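Local coordinates for protein ATP grasp ligase (Microcystis aeruginosa MRC, PDB 5IG9) that probably acts as an ATP-dependent ligase of the ATP-grasp family, activating a carboxyl group and joining it to a nucleophile on a peptide or protein, at residues I163-L168 with M204-N209; L216-V221 with I280-T285; P211-L216 with N231-D236. All blocks are in the same frame, centred on the assembly; numbering follows the deposited sequence.

Contact 1 (I163-L168 with M204-N209)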
ATOM      1  N   ILE A 163       5.874  -9.272 -28.221  1.00 46.20           N
ATOM      2  CA  ILE A 163       5.579  -8.688 -26.921  1.00 47.86           C
ATOM      3  C   ILE A 163       5.793  -9.745 -25.849  1.00 47.93           C
ATOM      4  O   ILE A 163       5.792 -10.949 -26.115  1.00 50.36           O
ATOM      5  CB  ILE A 163       4.148  -8.122 -26.826  1.00 48.11           C
ATOM      6  CG1 ILE A 163       3.130  -9.256 -26.899  1.00 48.94           C
ATOM      7  CG2 ILE A 163       3.901  -7.084 -27.915  1.00 48.67           C
ATOM      8  CD1 ILE A 163       1.758  -8.867 -26.425  1.00 50.09           C
ATOM      9  N   VAL A 164       5.990  -9.275 -24.623  1.00 47.44           N
ATOM     10  CA  VAL A 164       6.052 -10.144 -23.463  1.00 49.66           C
ATOM     11  C   VAL A 164       4.841  -9.855 -22.584  1.00 50.16           C
ATOM     12  O   VAL A 164       4.046  -8.952 -22.850  1.00 50.96           O
ATOM     13  CB  VAL A 164       7.366  -9.977 -22.675  1.00 50.83           C
ATOM     14  CG1 VAL A 164       8.548 -10.462 -23.503  1.00 49.23           C
ATOM     15  CG2 VAL A 164       7.555  -8.525 -22.257  1.00 51.33           C
ATOM     16  N   THR A 165       4.698 -10.649 -21.530  1.00 53.84           N
ATOM     17  CA  THR A 165       3.697 -10.405 -20.505  1.00 55.85           C
ATOM     18  C   THR A 165       4.331 -10.587 -19.135  1.00 57.22           C
ATOM     19  O   THR A 165       5.315 -11.317 -18.975  1.00 62.41           O
ATOM     20  CB  THR A 165       2.481 -11.330 -20.647  1.00 58.28           C
ATOM     21  OG1 THR A 165       1.422 -10.850 -19.813  1.00 59.75           O
ATOM     22  CG2 THR A 165       2.832 -12.749 -20.233  1.00 57.05           C
ATOM     23  N   LYS A 166       3.762  -9.903 -18.147  1.00 56.33           N
ATOM     24  CA  LYS A 166       4.259  -9.992 -16.783  1.00 56.08           C
ATOM     25  C   LYS A 166       3.147  -9.575 -15.835  1.00 56.92           C
ATOM     26  O   LYS A 166       2.164  -8.945 -16.234  1.00 57.09           O
ATOM     27  CB  LYS A 166       5.506  -9.130 -16.577  1.00 59.45           C
ATOM     28  CG  LYS A 166       5.273  -7.633 -16.745  1.00 61.24           C
ATOM     29  CD  LYS A 166       6.599  -6.878 -16.749  1.00 64.53           C
ATOM     30  CE  LYS A 166       6.399  -5.370 -16.806  1.00 70.54           C
ATOM     31  NZ  LYS A 166       5.818  -4.812 -15.550  1.00 70.05           N
ATOM     32  N   MET A 167       3.317  -9.948 -14.571  1.00 58.18           N
ATOM     33  CA  MET A 167       2.375  -9.608 -13.518  1.00 58.33           C
ATOM     34  C   MET A 167       2.896  -8.413 -12.733  1.00 56.41           C
ATOM     35  O   MET A 167       4.101  -8.286 -12.501  1.00 58.83           O
ATOM     36  CB  MET A 167       2.153 -10.800 -12.584  1.00 60.38           C
ATOM     37  CG  MET A 167       1.592 -12.037 -13.274  1.00 64.34           C
ATOM     38  SD  MET A 167      -0.154 -11.890 -13.706  1.00 69.48           S
ATOM     39  CE  MET A 167      -0.925 -12.095 -12.102  1.00 72.25           C
ATOM     40  N   LEU A 168       1.981  -7.528 -12.337  1.00 50.95           N
ATOM     41  CA  LEU A 168       2.353  -6.400 -11.494  1.00 54.37           C
ATOM     42  C   LEU A 168       2.607  -6.809 -10.050  1.00 56.26           C
ATOM     43  O   LEU A 168       3.246  -6.055  -9.308  1.00 51.29           O
ATOM     44  CB  LEU A 168       1.265  -5.324 -11.536  1.00 52.21           C
ATOM     45  CG  LEU A 168       1.044  -4.583 -12.855  1.00 50.91           C
ATOM     46  CD1 LEU A 168      -0.087  -3.577 -12.711  1.00 50.23           C
ATOM     47  CD2 LEU A 168       2.320  -3.896 -13.311  1.00 49.61           C
ATOM     48  N   MET A 204      -3.475  -8.900 -17.161  1.00 57.40           N
ATOM     49  CA  MET A 204      -2.025  -8.995 -17.197  1.00 53.49           C
ATOM     50  C   MET A 204      -1.470  -7.709 -17.782  1.00 50.15           C
ATOM     51  O   MET A 204      -2.206  -6.875 -18.316  1.00 45.22           O
ATOM     52  CB  MET A 204      -1.546 -10.207 -18.001  1.00 57.67           C
ATOM     53  CG  MET A 204      -1.975 -11.537 -17.422  1.00 61.81           C
ATOM     54  SD  MET A 204      -0.959 -12.908 -17.992  1.00 72.94           S
ATOM     55  CE  MET A 204       0.590 -12.530 -17.178  1.00 71.78           C
ATOM     56  N   THR A 205      -0.156  -7.551 -17.671  1.00 47.33           N
ATOM     57  CA  THR A 205       0.548  -6.398 -18.214  1.00 48.42           C
ATOM     58  C   THR A 205       1.409  -6.864 -19.380  1.00 49.67           C
ATOM     59  O   THR A 205       2.270  -7.735 -19.212  1.00 51.33           O
ATOM     60  CB  THR A 205       1.401  -5.715 -17.143  1.00 49.12           C
ATOM     61  OG1 THR A 205       0.553  -5.225 -16.096  1.00 50.68           O
ATOM     62  CG2 THR A 205       2.166  -4.547 -17.741  1.00 47.42           C
ATOM     63  N   PHE A 206       1.167  -6.292 -20.555  1.00 46.96           N
ATOM     64  CA  PHE A 206       1.893  -6.628 -21.769  1.00 47.45           C
ATOM     65  C   PHE A 206       2.789  -5.468 -22.176  1.00 48.40           C
ATOM     66  O   PHE A 206       2.439  -4.298 -21.990  1.00 51.93           O
ATOM     67  CB  PHE A 206       0.925  -6.972 -22.905  1.00 47.45           C
ATOM     68  CG  PHE A 206      -0.047  -8.054 -22.553  1.00 47.27           C
ATOM     69  CD1 PHE A 206      -1.256  -7.748 -21.956  1.00 48.01           C
ATOM     70  CD2 PHE A 206       0.256  -9.382 -22.800  1.00 47.37           C
ATOM     71  CE1 PHE A 206      -2.149  -8.740 -21.623  1.00 49.35           C
ATOM     72  CE2 PHE A 206      -0.634 -10.379 -22.468  1.00 45.76           C
ATOM     73  CZ  PHE A 206      -1.839 -10.058 -21.880  1.00 50.97           C
ATOM     74  N   GLN A 207       3.953  -5.802 -22.731  1.00 46.75           N
ATOM     75  CA  GLN A 207       4.959  -4.804 -23.065  1.00 44.95           C
ATOM     76  C   GLN A 207       5.606  -5.103 -24.409  1.00 44.40           C
ATOM     77  O   GLN A 207       5.790  -6.267 -24.777  1.00 48.05           O
ATOM     78  CB  GLN A 207       6.052  -4.731 -21.991  1.00 44.20           C
ATOM     79  CG  GLN A 207       5.692  -3.858 -20.808  1.00 46.86           C
ATOM     80  CD  GLN A 207       6.886  -3.558 -19.928  1.00 48.95           C
ATOM     81  OE1 GLN A 207       7.844  -4.326 -19.877  1.00 53.09           O
ATOM     82  NE2 GLN A 207       6.837  -2.430 -19.234  1.00 50.16           N
ATOM     83  N   GLU A 208       5.959  -4.036 -25.124  1.00 41.15           N
ATOM     84  CA  GLU A 208       6.747  -4.157 -26.344  1.00 42.02           C
ATOM     85  C   GLU A 208       8.088  -4.816 -26.047  1.00 40.43           C
ATOM     86  O   GLU A 208       8.843  -4.355 -25.186  1.00 40.75           O
ATOM     87  CB  GLU A 208       6.957  -2.771 -26.956  1.00 44.65           C
ATOM     88  CG  GLU A 208       8.036  -2.684 -28.027  1.00 48.98           C
ATOM     89  CD  GLU A 208       8.268  -1.254 -28.491  1.00 50.91           C
ATOM     90  OE1 GLU A 208       7.808  -0.324 -27.795  1.00 46.26           O
ATOM     91  OE2 GLU A 208       8.902  -1.057 -29.554  1.00 52.31           O
ATOM     92  N   ASN A 209       8.377  -5.903 -26.753  1.00 42.66           N
ATOM     93  CA  ASN A 209       9.650  -6.605 -26.602  1.00 43.44           C
ATOM     94  C   ASN A 209      10.695  -5.869 -27.428  1.00 39.53           C
ATOM     95  O   ASN A 209      10.720  -5.978 -28.655  1.00 43.91           O
ATOM     96  CB  ASN A 209       9.515  -8.059 -27.039  1.00 48.17           C
ATOM     97  CG  ASN A 209      10.733  -8.889 -26.693  1.00 54.54           C
ATOM     98  OD1 ASN A 209      11.774  -8.362 -26.301  1.00 62.27           O
ATOM     99  ND2 ASN A 209      10.611 -10.202 -26.844  1.00 59.80           N
TER

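Contact 2 (L216-V221 with I280-T285)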
ATOM      1  N   LEU A 216      21.107  -2.773 -18.160  1.00 41.42           N
ATOM      2  CA  LEU A 216      21.685  -1.894 -17.151  1.00 38.45           C
ATOM      3  C   LEU A 216      21.005  -2.129 -15.809  1.00 35.89           C
ATOM      4  O   LEU A 216      19.774  -2.207 -15.737  1.00 33.75           O
ATOM      5  CB  LEU A 216      21.540  -0.422 -17.548  1.00 40.21           C
ATOM      6  CG  LEU A 216      22.086   0.017 -18.907  1.00 41.81           C
ATOM      7  CD1 LEU A 216      21.955   1.520 -19.072  1.00 40.08           C
ATOM      8  CD2 LEU A 216      23.527  -0.416 -19.069  1.00 44.21           C
ATOM      9  N   ARG A 217      21.808  -2.237 -14.752  1.00 40.84           N
ATOM     10  CA  ARG A 217      21.325  -2.277 -13.375  1.00 41.75           C
ATOM     11  C   ARG A 217      21.884  -1.061 -12.657  1.00 40.23           C
ATOM     12  O   ARG A 217      23.086  -0.987 -12.396  1.00 41.60           O
ATOM     13  CB  ARG A 217      21.740  -3.569 -12.676  1.00 40.74           C
ATOM     14  CG  ARG A 217      21.225  -3.692 -11.250  1.00 40.14           C
ATOM     15  CD  ARG A 217      19.712  -3.867 -11.207  1.00 40.84           C
ATOM     16  NE  ARG A 217      19.232  -4.146  -9.855  1.00 41.22           N
ATOM     17  CZ  ARG A 217      17.996  -4.541  -9.569  1.00 40.39           C
ATOM     18  NH1 ARG A 217      17.109  -4.705 -10.541  1.00 40.81           N
ATOM     19  NH2 ARG A 217      17.646  -4.775  -8.311  1.00 40.99           N
ATOM     20  N   ILE A 218      21.011  -0.117 -12.332  1.00 37.81           N
ATOM     21  CA  ILE A 218      21.403   1.182 -11.798  1.00 38.85           C
ATOM     22  C   ILE A 218      20.902   1.287 -10.367  1.00 38.53           C
ATOM     23  O   ILE A 218      19.691   1.265 -10.123  1.00 39.51           O
ATOM     24  CB  ILE A 218      20.857   2.324 -12.665  1.00 40.91           C
ATOM     25  CG1 ILE A 218      21.275   2.102 -14.118  1.00 41.16           C
ATOM     26  CG2 ILE A 218      21.336   3.667 -12.146  1.00 41.40           C
ATOM     27  CD1 ILE A 218      20.555   2.981 -15.095  1.00 42.72           C
ATOM     28  N   THR A 219      21.830   1.407  -9.426  1.00 37.36           N
ATOM     29  CA  THR A 219      21.519   1.548  -8.011  1.00 38.12           C
ATOM     30  C   THR A 219      21.906   2.952  -7.569  1.00 42.17           C
ATOM     31  O   THR A 219      23.062   3.358  -7.722  1.00 41.35           O
ATOM     32  CB  THR A 219      22.254   0.500  -7.177  1.00 37.30           C
ATOM     33  OG1 THR A 219      22.001  -0.800  -7.715  1.00 46.96           O
ATOM     34  CG2 THR A 219      21.775   0.541  -5.745  1.00 37.33           C
ATOM     35  N   ILE A 220      20.941   3.692  -7.032  1.00 40.82           N
ATOM     36  CA  ILE A 220      21.138   5.078  -6.630  1.00 40.98           C
ATOM     37  C   ILE A 220      20.988   5.169  -5.121  1.00 41.90           C
ATOM     38  O   ILE A 220      19.996   4.683  -4.564  1.00 44.41           O
ATOM     39  CB  ILE A 220      20.143   6.017  -7.334  1.00 42.57           C
ATOM     40  CG1 ILE A 220      20.376   5.989  -8.849  1.00 42.67           C
ATOM     41  CG2 ILE A 220      20.267   7.429  -6.785  1.00 44.14           C
ATOM     42  CD1 ILE A 220      19.364   6.785  -9.635  1.00 42.24           C
ATOM     43  N   VAL A 221      21.967   5.787  -4.465  1.00 45.26           N
ATOM     44  CA  VAL A 221      21.925   6.039  -3.028  1.00 43.06           C
ATOM     45  C   VAL A 221      22.117   7.537  -2.829  1.00 43.77           C
ATOM     46  O   VAL A 221      23.241   8.046  -2.950  1.00 47.69           O
ATOM     47  CB  VAL A 221      22.995   5.250  -2.262  1.00 44.10           C
ATOM     48  CG1 VAL A 221      22.782   5.396  -0.768  1.00 43.46           C
ATOM     49  CG2 VAL A 221      22.981   3.787  -2.675  1.00 44.68           C
ATOM     50  N   ILE A 280      17.111   0.607 -10.446  1.00 42.02           N
ATOM     51  CA  ILE A 280      16.517   0.969 -11.726  1.00 40.42           C
ATOM     52  C   ILE A 280      16.999  -0.002 -12.790  1.00 38.27           C
ATOM     53  O   ILE A 280      18.187  -0.337 -12.850  1.00 38.59           O
ATOM     54  CB  ILE A 280      16.859   2.419 -12.116  1.00 41.01           C
ATOM     55  CG1 ILE A 280      16.411   3.377 -11.014  1.00 41.86           C
ATOM     56  CG2 ILE A 280      16.226   2.781 -13.456  1.00 40.07           C
ATOM     57  CD1 ILE A 280      16.645   4.827 -11.344  1.00 44.25           C
ATOM     58  N   ASP A 281      16.072  -0.445 -13.631  1.00 36.57           N
ATOM     59  CA  ASP A 281      16.361  -1.341 -14.739  1.00 37.90           C
ATOM     60  C   ASP A 281      16.232  -0.570 -16.044  1.00 39.77           C
ATOM     61  O   ASP A 281      15.207   0.074 -16.291  1.00 39.20           O
ATOM     62  CB  ASP A 281      15.412  -2.541 -14.735  1.00 38.47           C
ATOM     63  CG  ASP A 281      15.711  -3.512 -13.613  1.00 39.93           C
ATOM     64  OD1 ASP A 281      16.870  -3.537 -13.161  1.00 42.53           O
ATOM     65  OD2 ASP A 281      14.797  -4.254 -13.193  1.00 45.32           O
ATOM     66  N   MET A 282      17.276  -0.623 -16.869  1.00 41.46           N
ATOM     67  CA  MET A 282      17.232  -0.049 -18.206  1.00 41.48           C
ATOM     68  C   MET A 282      17.837  -1.041 -19.188  1.00 41.43           C
ATOM     69  O   MET A 282      18.481  -2.021 -18.804  1.00 44.82           O
ATOM     70  CB  MET A 282      17.968   1.294 -18.281  1.00 39.28           C
ATOM     71  CG  MET A 282      17.448   2.364 -17.336  1.00 40.99           C
ATOM     72  SD  MET A 282      18.231   3.965 -17.608  1.00 44.59           S
ATOM     73  CE  MET A 282      17.454   4.476 -19.138  1.00 44.58           C
ATOM     74  N   ILE A 283      17.608  -0.782 -20.473  1.00 40.86           N
ATOM     75  CA  ILE A 283      18.230  -1.539 -21.550  1.00 41.86           C
ATOM     76  C   ILE A 283      18.761  -0.560 -22.586  1.00 42.88           C
ATOM     77  O   ILE A 283      18.254   0.558 -22.732  1.00 43.66           O
ATOM     78  CB  ILE A 283      17.263  -2.543 -22.216  1.00 43.09           C
ATOM     79  CG1 ILE A 283      16.043  -1.817 -22.777  1.00 43.40           C
ATOM     80  CG2 ILE A 283      16.848  -3.628 -21.236  1.00 43.12           C
ATOM     81  CD1 ILE A 283      15.110  -2.708 -23.548  1.00 43.26           C
ATOM     82  N   VAL A 284      19.792  -0.989 -23.309  1.00 43.50           N
ATOM     83  CA  VAL A 284      20.409  -0.196 -24.363  1.00 45.41           C
ATOM     84  C   VAL A 284      20.318  -0.976 -25.663  1.00 45.83           C
ATOM     85  O   VAL A 284      20.773  -2.124 -25.740  1.00 46.26           O
ATOM     86  CB  VAL A 284      21.874   0.150 -24.043  1.00 46.37           C
ATOM     87  CG1 VAL A 284      22.400   1.179 -25.035  1.00 44.06           C
ATOM     88  CG2 VAL A 284      22.008   0.656 -22.616  1.00 47.74           C
ATOM     89  N   THR A 285      19.739  -0.353 -26.678  1.00 48.53           N
ATOM     90  CA  THR A 285      19.646  -0.959 -27.990  1.00 46.35           C
ATOM     91  C   THR A 285      21.020  -0.997 -28.652  1.00 44.39           C
ATOM     92  O   THR A 285      21.962  -0.343 -28.199  1.00 45.09           O
ATOM     93  CB  THR A 285      18.657  -0.183 -28.856  1.00 45.41           C
ATOM     94  OG1 THR A 285      19.136   1.152 -29.061  1.00 44.08           O
ATOM     95  CG2 THR A 285      17.291  -0.135 -28.189  1.00 47.60           C
TER

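Contact 3 (P211-L216 with N231-D236)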
ATOM      1  N   PRO A 211      14.411  -5.360 -28.674  1.00 48.40           N
ATOM      2  CA  PRO A 211      15.712  -6.036 -28.758  1.00 47.23           C
ATOM      3  C   PRO A 211      16.809  -5.158 -28.180  1.00 45.09           C
ATOM      4  O   PRO A 211      16.930  -3.978 -28.517  1.00 45.29           O
ATOM      5  CB  PRO A 211      15.897  -6.265 -30.264  1.00 50.55           C
ATOM      6  CG  PRO A 211      14.516  -6.174 -30.838  1.00 53.75           C
ATOM      7  CD  PRO A 211      13.816  -5.149 -30.003  1.00 50.06           C
ATOM      8  N   LYS A 212      17.609  -5.743 -27.301  1.00 46.28           N
ATOM      9  CA  LYS A 212      18.565  -4.993 -26.509  1.00 48.13           C
ATOM     10  C   LYS A 212      19.965  -5.546 -26.715  1.00 45.87           C
ATOM     11  O   LYS A 212      20.155  -6.747 -26.932  1.00 43.55           O
ATOM     12  CB  LYS A 212      18.195  -5.037 -25.021  1.00 48.94           C
ATOM     13  CG  LYS A 212      17.963  -6.445 -24.494  1.00 48.82           C
ATOM     14  CD  LYS A 212      16.837  -6.475 -23.482  1.00 52.51           C
ATOM     15  CE  LYS A 212      16.351  -7.896 -23.238  1.00 58.56           C
ATOM     16  NZ  LYS A 212      17.397  -8.745 -22.598  1.00 62.41           N
ATOM     17  N   ALA A 213      20.942  -4.646 -26.660  1.00 47.89           N
ATOM     18  CA  ALA A 213      22.344  -5.031 -26.673  1.00 45.81           C
ATOM     19  C   ALA A 213      22.887  -5.186 -25.263  1.00 44.48           C
ATOM     20  O   ALA A 213      23.683  -6.094 -24.998  1.00 46.43           O
ATOM     21  CB  ALA A 213      23.169  -3.994 -27.438  1.00 46.15           C
ATOM     22  N   LEU A 214      22.455  -4.324 -24.348  1.00 41.84           N
ATOM     23  CA  LEU A 214      22.921  -4.342 -22.973  1.00 43.60           C
ATOM     24  C   LEU A 214      21.746  -4.226 -22.014  1.00 42.47           C
ATOM     25  O   LEU A 214      20.718  -3.621 -22.327  1.00 42.21           O
ATOM     26  CB  LEU A 214      23.914  -3.204 -22.703  1.00 45.07           C
ATOM     27  CG  LEU A 214      25.265  -3.242 -23.420  1.00 44.14           C
ATOM     28  CD1 LEU A 214      26.075  -2.006 -23.074  1.00 44.23           C
ATOM     29  CD2 LEU A 214      26.040  -4.499 -23.067  1.00 44.69           C
ATOM     30  N   GLU A 215      21.914  -4.826 -20.840  1.00 46.17           N
ATOM     31  CA  GLU A 215      21.021  -4.642 -19.706  1.00 46.16           C
ATOM     32  C   GLU A 215      21.748  -3.835 -18.642  1.00 43.47           C
ATOM     33  O   GLU A 215      22.880  -4.170 -18.273  1.00 45.64           O
ATOM     34  CB  GLU A 215      20.566  -5.988 -19.133  1.00 48.03           C
ATOM     35  CG  GLU A 215      19.607  -6.759 -20.025  1.00 49.40           C
ATOM     36  CD  GLU A 215      19.023  -7.977 -19.337  1.00 52.83           C
ATOM     37  OE1 GLU A 215      19.757  -8.970 -19.147  1.00 61.12           O
ATOM     38  OE2 GLU A 215      17.827  -7.934 -18.979  1.00 57.90           O
ATOM     39  N   LEU A 216      21.107  -2.773 -18.160  1.00 41.42           N
ATOM     40  CA  LEU A 216      21.685  -1.894 -17.151  1.00 38.45           C
ATOM     41  C   LEU A 216      21.005  -2.129 -15.809  1.00 35.89           C
ATOM     42  O   LEU A 216      19.774  -2.207 -15.737  1.00 33.75           O
ATOM     43  CB  LEU A 216      21.540  -0.422 -17.548  1.00 40.21           C
ATOM     44  CG  LEU A 216      22.086   0.017 -18.907  1.00 41.81           C
ATOM     45  CD1 LEU A 216      21.955   1.520 -19.072  1.00 40.08           C
ATOM     46  CD2 LEU A 216      23.527  -0.416 -19.069  1.00 44.21           C
ATOM     47  N   ASN A 231      26.223  -7.788 -21.253  1.00 47.98           N
ATOM     48  CA  ASN A 231      25.856  -8.113 -22.626  1.00 53.99           C
ATOM     49  C   ASN A 231      24.987  -9.362 -22.611  1.00 57.94           C
ATOM     50  O   ASN A 231      25.476 -10.468 -22.359  1.00 66.65           O
ATOM     51  CB  ASN A 231      27.105  -8.315 -23.474  1.00 56.39           C
ATOM     52  CG  ASN A 231      26.793  -8.476 -24.948  1.00 63.08           C
ATOM     53  OD1 ASN A 231      25.958  -9.293 -25.339  1.00 71.37           O
ATOM     54  ND2 ASN A 231      27.465  -7.688 -25.778  1.00 57.62           N
ATOM     55  N   SER A 232      23.699  -9.190 -22.883  1.00 57.79           N
ATOM     56  CA  SER A 232      22.763 -10.301 -22.906  1.00 64.50           C
ATOM     57  C   SER A 232      22.481 -10.804 -24.312  1.00 60.76           C
ATOM     58  O   SER A 232      21.648 -11.703 -24.479  1.00 63.87           O
ATOM     59  CB  SER A 232      21.450  -9.888 -22.241  1.00 69.44           C
ATOM     60  OG  SER A 232      20.920  -8.736 -22.866  1.00 73.70           O
ATOM     61  N   GLN A 233      23.151 -10.249 -25.320  1.00 65.65           N
ATOM     62  CA  GLN A 233      22.895 -10.629 -26.703  1.00 60.56           C
ATOM     63  C   GLN A 233      23.197 -12.104 -26.921  1.00 56.16           C
ATOM     64  O   GLN A 233      24.336 -12.547 -26.745  1.00 51.59           O
ATOM     65  CB  GLN A 233      23.733  -9.780 -27.650  1.00 58.98           C
ATOM     66  CG  GLN A 233      23.369  -8.308 -27.677  1.00 59.06           C
ATOM     67  CD  GLN A 233      24.134  -7.550 -28.741  1.00 61.65           C
ATOM     68  OE1 GLN A 233      23.718  -7.495 -29.900  1.00 59.07           O
ATOM     69  NE2 GLN A 233      25.266  -6.971 -28.357  1.00 60.63           N
ATOM     70  N   GLN A 234      22.160 -12.867 -27.275  1.00 58.67           N
ATOM     71  CA  GLN A 234      22.375 -14.251 -27.681  1.00 63.08           C
ATOM     72  C   GLN A 234      23.144 -14.313 -28.995  1.00 59.96           C
ATOM     73  O   GLN A 234      23.979 -15.204 -29.192  1.00 54.02           O
ATOM     74  CB  GLN A 234      21.034 -14.973 -27.792  1.00 71.60           C
ATOM     75  CG  GLN A 234      21.145 -16.472 -28.008  1.00 77.59           C
ATOM     76  CD  GLN A 234      19.795 -17.166 -28.036  1.00 83.25           C
ATOM     77  OE1 GLN A 234      18.839 -16.724 -27.396  1.00 79.46           O
ATOM     78  NE2 GLN A 234      19.709 -18.258 -28.788  1.00 79.29           N
ATOM     79  N   LEU A 235      22.885 -13.369 -29.896  1.00 59.73           N
ATOM     80  CA  LEU A 235      23.649 -13.199 -31.129  1.00 59.01           C
ATOM     81  C   LEU A 235      24.251 -11.797 -31.107  1.00 60.73           C
ATOM     82  O   LEU A 235      23.552 -10.812 -31.363  1.00 57.50           O
ATOM     83  CB  LEU A 235      22.769 -13.411 -32.358  1.00 59.22           C
ATOM     84  CG  LEU A 235      23.359 -12.984 -33.704  1.00 54.75           C
ATOM     85  CD1 LEU A 235      24.656 -13.731 -33.994  1.00 56.88           C
ATOM     86  CD2 LEU A 235      22.353 -13.196 -34.819  1.00 52.24           C
ATOM     87  N   ASP A 236      25.540 -11.706 -30.790  1.00 64.96           N
ATOM     88  CA  ASP A 236      26.241 -10.428 -30.744  1.00 64.44           C
ATOM     89  C   ASP A 236      26.833 -10.140 -32.119  1.00 62.06           C
ATOM     90  O   ASP A 236      27.678 -10.899 -32.610  1.00 61.65           O
ATOM     91  CB  ASP A 236      27.330 -10.445 -29.671  1.00 65.89           C
ATOM     92  CG  ASP A 236      27.914  -9.067 -29.401  1.00 68.19           C
ATOM     93  OD1 ASP A 236      27.612  -8.123 -30.164  1.00 68.69           O
ATOM     94  OD2 ASP A 236      28.685  -8.930 -28.427  1.00 60.89           O
TER

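Contact 1 (I163-L168 with M204-N209)
Two donors converge on the carbonyl oxygen of Thr205: Lys166 N comes in at 2.8 Å from Thr205 O, nearly in line with the C=O bond, and Thr165 OG1 stands at 3.3 Å from Thr205 O, well above the carbonyl plane. They sit in a pair of antiparallel strands, 163-166 and 204-208, central in a four-stranded sheet that belongs to the ATP-grasp fold. Thr205 N returns a bond to Lys166 O, and further along the pair Val164 and Gln207 exchange two more, the shorter running from Val164 N to Gln207 O at 3.0 Å.

Thr165 has OG1 anti to its own N (chi1 -167°). This rotation serves two contacts at once, the bond to Thr205 O and the approach to Phe206, where OG1 lies over one face of the ring at 3.4 Å from CE2. Ile163 CD1 meets the same ring at a slant, near CD2. Helix 148-157 adds Val151 and Phe154 against Phe206, and aromatic packing from the chain of another protein reaches Thr165, Met167, Met204 and Phe206.

On the sheet face that carries Val164, Lys166, Thr205 and Gln207, the lysine touches through its aliphatic part: CE lies 3.6 Å from Gln207 OE1, while Gln207 NE2 is engaged by Thr142 OG1. Where the strands end, Glu96 of the second subunit accepts a bond from Leu168 N. The thioether chains of Met167 and Met204 cross at a slant beside Thr165, with Met204 CE 3.6 Å from Met167 SD.

Contact 2 (L216-V221 with I280-T285)
The guanidinium of Arg217 takes the carboxylate of Asp281 at its edge, near the plane of the group, and the two planes are turned 37° from each other. The salt bridge runs through one oxygen: Arg217 NH1 is 2.9 Å from Asp281 OD1, which it meets on the syn side in a noticeably bent bond. Arg217 reaches there by a turn early in its chain, chi2 at 68°, that bends the otherwise extended chain toward the neighbouring strand and lays CD beside Asp281 OD1 as well. NH2 points to another partner, the backbone oxygen of Glu300, so the guanidinium is held at two points and its rotation is restricted; Trp253, Trp303 and Leu304 pack around the arginine.

Arg217 and Asp281 form a non-hydrogen-bonded pair of strands 214-221 and 277-284, neighbours within the antiparallel five-stranded sheet of the ATP-grasp fold. The hydrogen-bonded pairs flanking them are Leu216 with Met282 and Ile218 with Ile280. In the latter both carbonyls are met in their planes, with Ile280 N 2.7 Å from Ile218 O; in the former, Leu216 N reaches Met282 O at 2.8 Å from above the carbonyl plane.

The side chains that these two segments turn to the reverse face of the sheet are apolar. The Leu216 branch CD1 bears on Val284 CG2 at 3.6 Å, and the extended end of Ile218 puts CD1 3.6 Å from the sulfur SD of Met282. One step further, the delta methyls of Ile220 and Ile280 meet tip to tip, CD1 to CD1 at 3.8 Å. Helix 260-273 lies against this row, with Leu266 on Ile218 and Ile280, and Met270 on Ile220.

Contact 3 (P211-L216 with N231-D236)
Leu214 and Asn231 bring their backbones together with CA atoms 4.8 Å apart, at the end of the strands where segment 231-236 turns off into a loop. Leu214 CD2 rests on the Asn231 backbone, 3.6 Å from CA. Beside it, the extended side chain of Gln233 lies along Ala213: its CG is 3.5 Å from Ala213 O, and its amide carbon CD is close to Ala213 CA and CB. On the other flank, Ser232 lies against the neighbouring ends of two charged chains, its OG 3.5 Å from Lys212 NZ and its CB 3.6 Å from Glu215 OE1; Lys212 NZ and Glu215 OE2 form a long salt bridge.

Asn231 has its amide swung anti to the backbone N (chi1 -172°), which brings OD1 within 3.0 Å of Gln233 N, while ND2 gives a weak bond to Asp236 OD2. With an alanine in place of Asn231, Gln233 N would probably be left without this acceptor and the loop freer to shift. Ala213 and Leu214 together face Val284 as a classic beta bulge, and across from it the OD1 bond closes an Asx turn at the open end of the hairpin formed by strands 214-221 and 224-231.

Along the chain, contact 1 closes before the other two open, and contacts 2 and 3 then interleave. Contact 1 belongs to a four-stranded antiparallel sheet; its centre is about 19 Å from that of contact 2 and, likewise, about 19 Å from that of contact 3, although residues 204-209 and 211-216 nearly adjoin in sequence. The short link after strand 204-208 thus carries the chain from one sheet to the other. Contacts 2 and 3, centres about 14 Å apart, share Leu216 and strand 214-221, and Val284 joins them through probable backbone bonds to Ala213 and Leu214. As in other ATP-grasp enzymes, the nucleotide probably binds between two such sheets.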